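Local coordinates for toll-like receptor 6, Variable lymphocyte receptor B (Mus musculus, PDB 3A79), which probably senses microbial lipopeptides as the ectodomain of an innate immune receptor, here fused to part of a hagfish variable lymphocyte receptor, at residues 46-57 with 67-76. Sequence-based numbering, arbitrary orientation.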
ATOM      1  N   VAL B  46     -16.197  46.022  24.026  1.00 99.49           N
ATOM      2  CA  VAL B  46     -17.204  45.550  23.080  1.00102.29           C
ATOM      3  C   VAL B  46     -17.559  46.616  22.040  1.00 94.38           C
ATOM      4  O   VAL B  46     -18.317  47.537  22.338  1.00101.90           O
ATOM      5  CB  VAL B  46     -18.482  45.109  23.803  1.00110.53           C
ATOM      6  CG1 VAL B  46     -19.382  44.333  22.857  1.00110.43           C
ATOM      7  CG2 VAL B  46     -18.126  44.274  25.015  1.00108.74           C
ATOM      8  N   PRO B  47     -17.034  46.468  20.808  1.00 79.34           N
ATOM      9  CA  PRO B  47     -17.136  47.432  19.701  1.00 63.92           C
ATOM     10  C   PRO B  47     -18.439  48.210  19.714  1.00 64.18           C
ATOM     11  O   PRO B  47     -19.461  47.685  19.297  1.00 70.70           O
ATOM     12  CB  PRO B  47     -17.090  46.535  18.471  1.00 48.68           C
ATOM     13  CG  PRO B  47     -16.228  45.416  18.871  1.00 55.66           C
ATOM     14  CD  PRO B  47     -16.429  45.201  20.361  1.00 69.09           C
ATOM     15  N   LYS B  48     -18.391  49.450  20.186  1.00 70.51           N
ATOM     16  CA  LYS B  48     -19.586  50.290  20.363  1.00 87.58           C
ATOM     17  C   LYS B  48     -20.243  50.716  19.027  1.00 86.51           C
ATOM     18  O   LYS B  48     -21.321  51.342  19.009  1.00 69.05           O
ATOM     19  CB  LYS B  48     -19.247  51.510  21.251  1.00 99.37           C
ATOM     20  CG  LYS B  48     -18.035  52.356  20.782  1.00113.87           C
ATOM     21  CD  LYS B  48     -16.703  51.574  20.755  1.00 93.60           C
ATOM     22  CE  LYS B  48     -15.785  52.068  19.629  1.00 78.41           C
ATOM     23  NZ  LYS B  48     -14.947  50.982  19.035  1.00 65.87           N
ATOM     24  N   ASP B  49     -19.590  50.335  17.924  1.00 85.42           N
ATOM     25  CA  ASP B  49     -19.981  50.708  16.564  1.00 69.63           C
ATOM     26  C   ASP B  49     -20.936  49.716  15.883  1.00 75.58           C
ATOM     27  O   ASP B  49     -21.645  50.088  14.950  1.00 80.31           O
ATOM     28  CB  ASP B  49     -18.730  50.943  15.686  1.00 62.27           C
ATOM     29  CG  ASP B  49     -17.872  49.664  15.474  1.00105.82           C
ATOM     30  OD1 ASP B  49     -18.423  48.563  15.222  1.00103.97           O
ATOM     31  OD2 ASP B  49     -16.625  49.767  15.529  1.00 96.84           O
ATOM     32  N   LEU B  50     -20.947  48.464  16.343  1.00 67.49           N
ATOM     33  CA  LEU B  50     -21.766  47.405  15.738  1.00 60.25           C
ATOM     34  C   LEU B  50     -23.185  47.835  15.361  1.00 74.44           C
ATOM     35  O   LEU B  50     -23.795  48.714  16.004  1.00 67.97           O
ATOM     36  CB  LEU B  50     -21.847  46.187  16.659  1.00 56.21           C
ATOM     37  CG  LEU B  50     -20.584  45.346  16.883  1.00 61.59           C
ATOM     38  CD1 LEU B  50     -20.557  44.851  18.307  1.00 46.17           C
ATOM     39  CD2 LEU B  50     -20.437  44.180  15.896  1.00 51.34           C
ATOM     40  N   PRO B  51     -23.711  47.214  14.295  1.00 74.95           N
ATOM     41  CA  PRO B  51     -25.086  47.397  13.818  1.00 76.83           C
ATOM     42  C   PRO B  51     -26.076  47.046  14.926  1.00 78.43           C
ATOM     43  O   PRO B  51     -26.042  45.941  15.473  1.00 64.95           O
ATOM     44  CB  PRO B  51     -25.183  46.399  12.660  1.00 71.57           C
ATOM     45  CG  PRO B  51     -23.776  46.231  12.182  1.00 64.38           C
ATOM     46  CD  PRO B  51     -22.922  46.342  13.408  1.00 60.90           C
ATOM     47  N   PRO B  52     -26.952  47.992  15.273  1.00 77.84           N
ATOM     48  CA  PRO B  52     -27.854  47.869  16.424  1.00 77.67           C
ATOM     49  C   PRO B  52     -28.690  46.586  16.450  1.00 87.70           C
ATOM     50  O   PRO B  52     -28.870  46.004  17.520  1.00103.97           O
ATOM     51  CB  PRO B  52     -28.758  49.089  16.280  1.00 74.61           C
ATOM     52  CG  PRO B  52     -27.921  50.085  15.579  1.00 73.03           C
ATOM     53  CD  PRO B  52     -27.075  49.297  14.613  1.00 73.83           C
ATOM     54  N   ARG B  53     -29.184  46.147  15.298  1.00 78.13           N
ATOM     55  CA  ARG B  53     -30.067  44.984  15.251  1.00 67.54           C
ATOM     56  C   ARG B  53     -29.329  43.661  15.035  1.00 65.46           C
ATOM     57  O   ARG B  53     -29.938  42.686  14.586  1.00 63.88           O
ATOM     58  CB  ARG B  53     -31.143  45.158  14.167  1.00 66.10           C
ATOM     59  CG  ARG B  53     -32.331  46.074  14.526  1.00 73.55           C
ATOM     60  CD  ARG B  53     -33.614  45.505  13.911  1.00 95.20           C
ATOM     61  NE  ARG B  53     -33.321  44.783  12.665  1.00114.37           N
ATOM     62  CZ  ARG B  53     -33.971  43.700  12.235  1.00114.76           C
ATOM     63  NH1 ARG B  53     -34.963  43.187  12.956  1.00122.08           N
ATOM     64  NH2 ARG B  53     -33.619  43.125  11.086  1.00 93.83           N
ATOM     65  N   THR B  54     -28.026  43.634  15.340  1.00 70.16           N
ATOM     66  CA  THR B  54     -27.209  42.417  15.211  1.00 70.96           C
ATOM     67  C   THR B  54     -27.795  41.332  16.082  1.00 78.80           C
ATOM     68  O   THR B  54     -28.351  41.628  17.135  1.00 91.07           O
ATOM     69  CB  THR B  54     -25.756  42.613  15.703  1.00 64.82           C
ATOM     70  OG1 THR B  54     -25.227  43.837  15.200  1.00 74.60           O
ATOM     71  CG2 THR B  54     -24.872  41.472  15.246  1.00 60.19           C
ATOM     72  N   LYS B  55     -27.646  40.076  15.674  1.00 77.79           N
ATOM     73  CA  LYS B  55     -28.265  38.983  16.418  1.00 79.57           C
ATOM     74  C   LYS B  55     -27.281  37.977  17.008  1.00 78.62           C
ATOM     75  O   LYS B  55     -27.463  37.543  18.137  1.00 95.31           O
ATOM     76  CB  LYS B  55     -29.355  38.298  15.585  1.00 75.71           C
ATOM     77  CG  LYS B  55     -30.524  39.234  15.318  1.00 74.40           C
ATOM     78  CD  LYS B  55     -31.663  38.586  14.558  1.00 72.44           C
ATOM     79  CE  LYS B  55     -32.883  39.502  14.583  1.00 78.19           C
ATOM     80  NZ  LYS B  55     -33.960  39.039  13.667  1.00 90.48           N
ATOM     81  N   ALA B  56     -26.244  37.614  16.263  1.00 67.28           N
ATOM     82  CA  ALA B  56     -25.195  36.750  16.801  1.00 65.14           C
ATOM     83  C   ALA B  56     -23.841  37.455  16.789  1.00 69.95           C
ATOM     84  O   ALA B  56     -23.311  37.761  15.727  1.00 73.40           O
ATOM     85  CB  ALA B  56     -25.119  35.449  16.020  1.00 59.65           C
ATOM     86  N   LEU B  57     -23.287  37.712  17.970  1.00 68.18           N
ATOM     87  CA  LEU B  57     -21.981  38.361  18.088  1.00 69.47           C
ATOM     88  C   LEU B  57     -20.930  37.436  18.712  1.00 71.36           C
ATOM     89  O   LEU B  57     -21.151  36.875  19.775  1.00 77.47           O
ATOM     90  CB  LEU B  57     -22.103  39.654  18.903  1.00 66.39           C
ATOM     91  CG  LEU B  57     -20.819  40.330  19.401  1.00 63.08           C
ATOM     92  CD1 LEU B  57     -19.790  40.449  18.301  1.00 66.15           C
ATOM     93  CD2 LEU B  57     -21.129  41.700  19.992  1.00 48.79           C
ATOM     94  N   LEU B  67     -17.299  43.087  31.472  1.00 75.15           N
ATOM     95  CA  LEU B  67     -18.434  43.256  30.586  1.00 78.90           C
ATOM     96  C   LEU B  67     -19.485  44.103  31.284  1.00 86.52           C
ATOM     97  O   LEU B  67     -20.352  43.572  31.982  1.00 82.96           O
ATOM     98  CB  LEU B  67     -19.008  41.893  30.181  1.00 76.55           C
ATOM     99  CG  LEU B  67     -20.242  41.868  29.274  1.00 75.01           C
ATOM    100  CD1 LEU B  67     -19.942  42.529  27.952  1.00 61.06           C
ATOM    101  CD2 LEU B  67     -20.734  40.449  29.052  1.00 79.01           C
ATOM    102  N   ARG B  68     -19.387  45.421  31.109  1.00 91.08           N
ATOM    103  CA  ARG B  68     -20.319  46.364  31.727  1.00 95.08           C
ATOM    104  C   ARG B  68     -21.594  46.476  30.908  1.00 89.13           C
ATOM    105  O   ARG B  68     -21.604  46.145  29.722  1.00 87.87           O
ATOM    106  CB  ARG B  68     -19.683  47.745  31.868  1.00104.73           C
ATOM    107  CG  ARG B  68     -18.552  47.809  32.878  1.00122.15           C
ATOM    108  CD  ARG B  68     -18.904  47.051  34.155  1.00134.85           C
ATOM    109  NE  ARG B  68     -18.015  47.394  35.264  1.00144.48           N
ATOM    110  CZ  ARG B  68     -17.656  46.546  36.223  1.00150.92           C
ATOM    111  NH1 ARG B  68     -18.098  45.293  36.208  1.00149.45           N
ATOM    112  NH2 ARG B  68     -16.846  46.949  37.193  1.00153.65           N
ATOM    113  N   MET B  69     -22.667  46.944  31.536  1.00 76.45           N
ATOM    114  CA  MET B  69     -23.937  47.088  30.831  1.00 81.92           C
ATOM    115  C   MET B  69     -23.808  47.969  29.578  1.00 94.17           C
ATOM    116  O   MET B  69     -24.203  47.555  28.482  1.00 91.23           O
ATOM    117  CB  MET B  69     -25.030  47.625  31.763  1.00 82.54           C
ATOM    118  CG  MET B  69     -26.451  47.487  31.215  1.00 79.15           C
ATOM    119  SD  MET B  69     -27.716  48.016  32.391  1.00120.80           S
ATOM    120  CE  MET B  69     -27.345  49.764  32.509  1.00 95.39           C
ATOM    121  N   PRO B  70     -23.240  49.181  29.728  1.00 98.73           N
ATOM    122  CA  PRO B  70     -23.180  50.082  28.574  1.00 87.35           C
ATOM    123  C   PRO B  70     -22.384  49.466  27.434  1.00 74.13           C
ATOM    124  O   PRO B  70     -22.384  50.033  26.348  1.00 69.15           O
ATOM    125  CB  PRO B  70     -22.450  51.318  29.120  1.00 87.57           C
ATOM    126  CG  PRO B  70     -22.547  51.217  30.601  1.00 91.14           C
ATOM    127  CD  PRO B  70     -22.568  49.754  30.908  1.00 98.92           C
ATOM    128  N   ASP B  71     -21.725  48.335  27.684  1.00 70.97           N
ATOM    129  CA  ASP B  71     -20.980  47.617  26.648  1.00 86.35           C
ATOM    130  C   ASP B  71     -21.884  46.860  25.676  1.00 81.98           C
ATOM    131  O   ASP B  71     -21.506  46.666  24.518  1.00 83.26           O
ATOM    132  CB  ASP B  71     -19.979  46.628  27.261  1.00 98.86           C
ATOM    133  CG  ASP B  71     -18.739  47.304  27.802  1.00100.46           C
ATOM    134  OD1 ASP B  71     -18.818  48.507  28.132  1.00103.34           O
ATOM    135  OD2 ASP B  71     -17.690  46.627  27.898  1.00 91.97           O
ATOM    136  N   ILE B  72     -23.056  46.423  26.149  1.00 75.07           N
ATOM    137  CA  ILE B  72     -23.999  45.666  25.311  1.00 71.02           C
ATOM    138  C   ILE B  72     -25.459  46.150  25.356  1.00 68.72           C
ATOM    139  O   ILE B  72     -26.325  45.550  24.718  1.00 64.92           O
ATOM    140  CB  ILE B  72     -23.996  44.148  25.634  1.00 75.34           C
ATOM    141  CG1 ILE B  72     -24.020  43.932  27.144  1.00 69.85           C
ATOM    142  CG2 ILE B  72     -22.811  43.411  24.976  1.00 47.38           C
ATOM    143  CD1 ILE B  72     -24.361  42.535  27.508  1.00 69.80           C
ATOM    144  N   SER B  73     -25.727  47.227  26.094  1.00 68.59           N
ATOM    145  CA  SER B  73     -27.071  47.819  26.177  1.00 73.93           C
ATOM    146  C   SER B  73     -27.756  47.959  24.823  1.00 80.12           C
ATOM    147  O   SER B  73     -28.932  47.627  24.676  1.00 77.44           O
ATOM    148  CB  SER B  73     -27.017  49.214  26.811  1.00 83.02           C
ATOM    149  OG  SER B  73     -26.359  49.222  28.065  1.00 90.21           O
ATOM    150  N   PHE B  74     -27.014  48.478  23.846  1.00 89.31           N
ATOM    151  CA  PHE B  74     -27.562  48.864  22.540  1.00 90.22           C
ATOM    152  C   PHE B  74     -27.967  47.691  21.635  1.00 95.57           C
ATOM    153  O   PHE B  74     -28.826  47.847  20.763  1.00108.36           O
ATOM    154  CB  PHE B  74     -26.573  49.774  21.797  1.00 83.11           C
ATOM    155  CG  PHE B  74     -25.254  49.116  21.497  1.00 83.72           C
ATOM    156  CD1 PHE B  74     -24.993  48.601  20.240  1.00 78.75           C
ATOM    157  CD2 PHE B  74     -24.283  48.990  22.483  1.00 85.24           C
ATOM    158  CE1 PHE B  74     -23.790  47.983  19.966  1.00 82.94           C
ATOM    159  CE2 PHE B  74     -23.076  48.371  22.216  1.00 86.72           C
ATOM    160  CZ  PHE B  74     -22.831  47.865  20.957  1.00 88.05           C
ATOM    161  N   LEU B  75     -27.345  46.529  21.827  1.00 79.15           N
ATOM    162  CA  LEU B  75     -27.634  45.368  20.993  1.00 73.28           C
ATOM    163  C   LEU B  75     -28.913  44.688  21.453  1.00 74.48           C
ATOM    164  O   LEU B  75     -28.895  43.537  21.870  1.00 79.35           O
ATOM    165  CB  LEU B  75     -26.471  44.383  21.037  1.00 69.34           C
ATOM    166  CG  LEU B  75     -25.142  44.984  20.596  1.00 75.73           C
ATOM    167  CD1 LEU B  75     -23.972  44.369  21.337  1.00 73.61           C
ATOM    168  CD2 LEU B  75     -24.983  44.828  19.093  1.00 84.92           C
ATOM    169  N   SER B  76     -30.025  45.403  21.352  1.00 73.59           N
ATOM    170  CA  SER B  76     -31.297  44.956  21.908  1.00 74.54           C
ATOM    171  C   SER B  76     -31.825  43.659  21.308  1.00 78.82           C
ATOM    172  O   SER B  76     -32.703  43.019  21.890  1.00102.51           O
ATOM    173  CB  SER B  76     -32.362  46.049  21.758  1.00 81.94           C
ATOM    174  OG  SER B  76     -33.070  45.908  20.536  1.00 81.54           O
TER
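Val46 packs against Asp71 on the tightly packed inner side of this contact, with Val46 CB 3.5 Å from Asp71 O. Both methyls of Val46 are used. CG1 lies anti to the backbone N (chi1 -167°) and meets Ile72 CG2 at 4.1 Å. CG2 takes the other branch, 3.9 Å from Leu67 CD1 and against Asp71 CB. An alanine here would take away both methyls and would probably open a gap against Leu67, Ile72 and Asp71. Leu75 also divides its branches. CD1 touches Leu57 CD2 at 4.1 Å, the two side chains crossing at about a right angle. CD2 reaches Leu50 CB at 4.2 Å, and the Leu75 side chain lies alongside that of Thr54.

Phe74 forms a lid between this packed side and the outer one. Its ring lies between the Lys48 carbonyl, over one face, and Leu75 CG on the opposite face. Ring atom CE1 is 4.2 Å from Leu50 CB, and Pro47 O approaches CZ obliquely at 3.8 Å. The outer side is looser, bordered by exposed Lys48, Pro52 and Ser76. Here Pro52 O approaches Leu75 CA at 3.7 Å. Beyond it, Arg53 forms a salt bridge with Glu77.

The contact lies wholly in the Toll-like receptor part of the fusion, near its N-terminal end. Short parallel strands and the loops that follow them, with aliphatic side chains turned into a common core, are characteristic of the leucine-rich repeat solenoid.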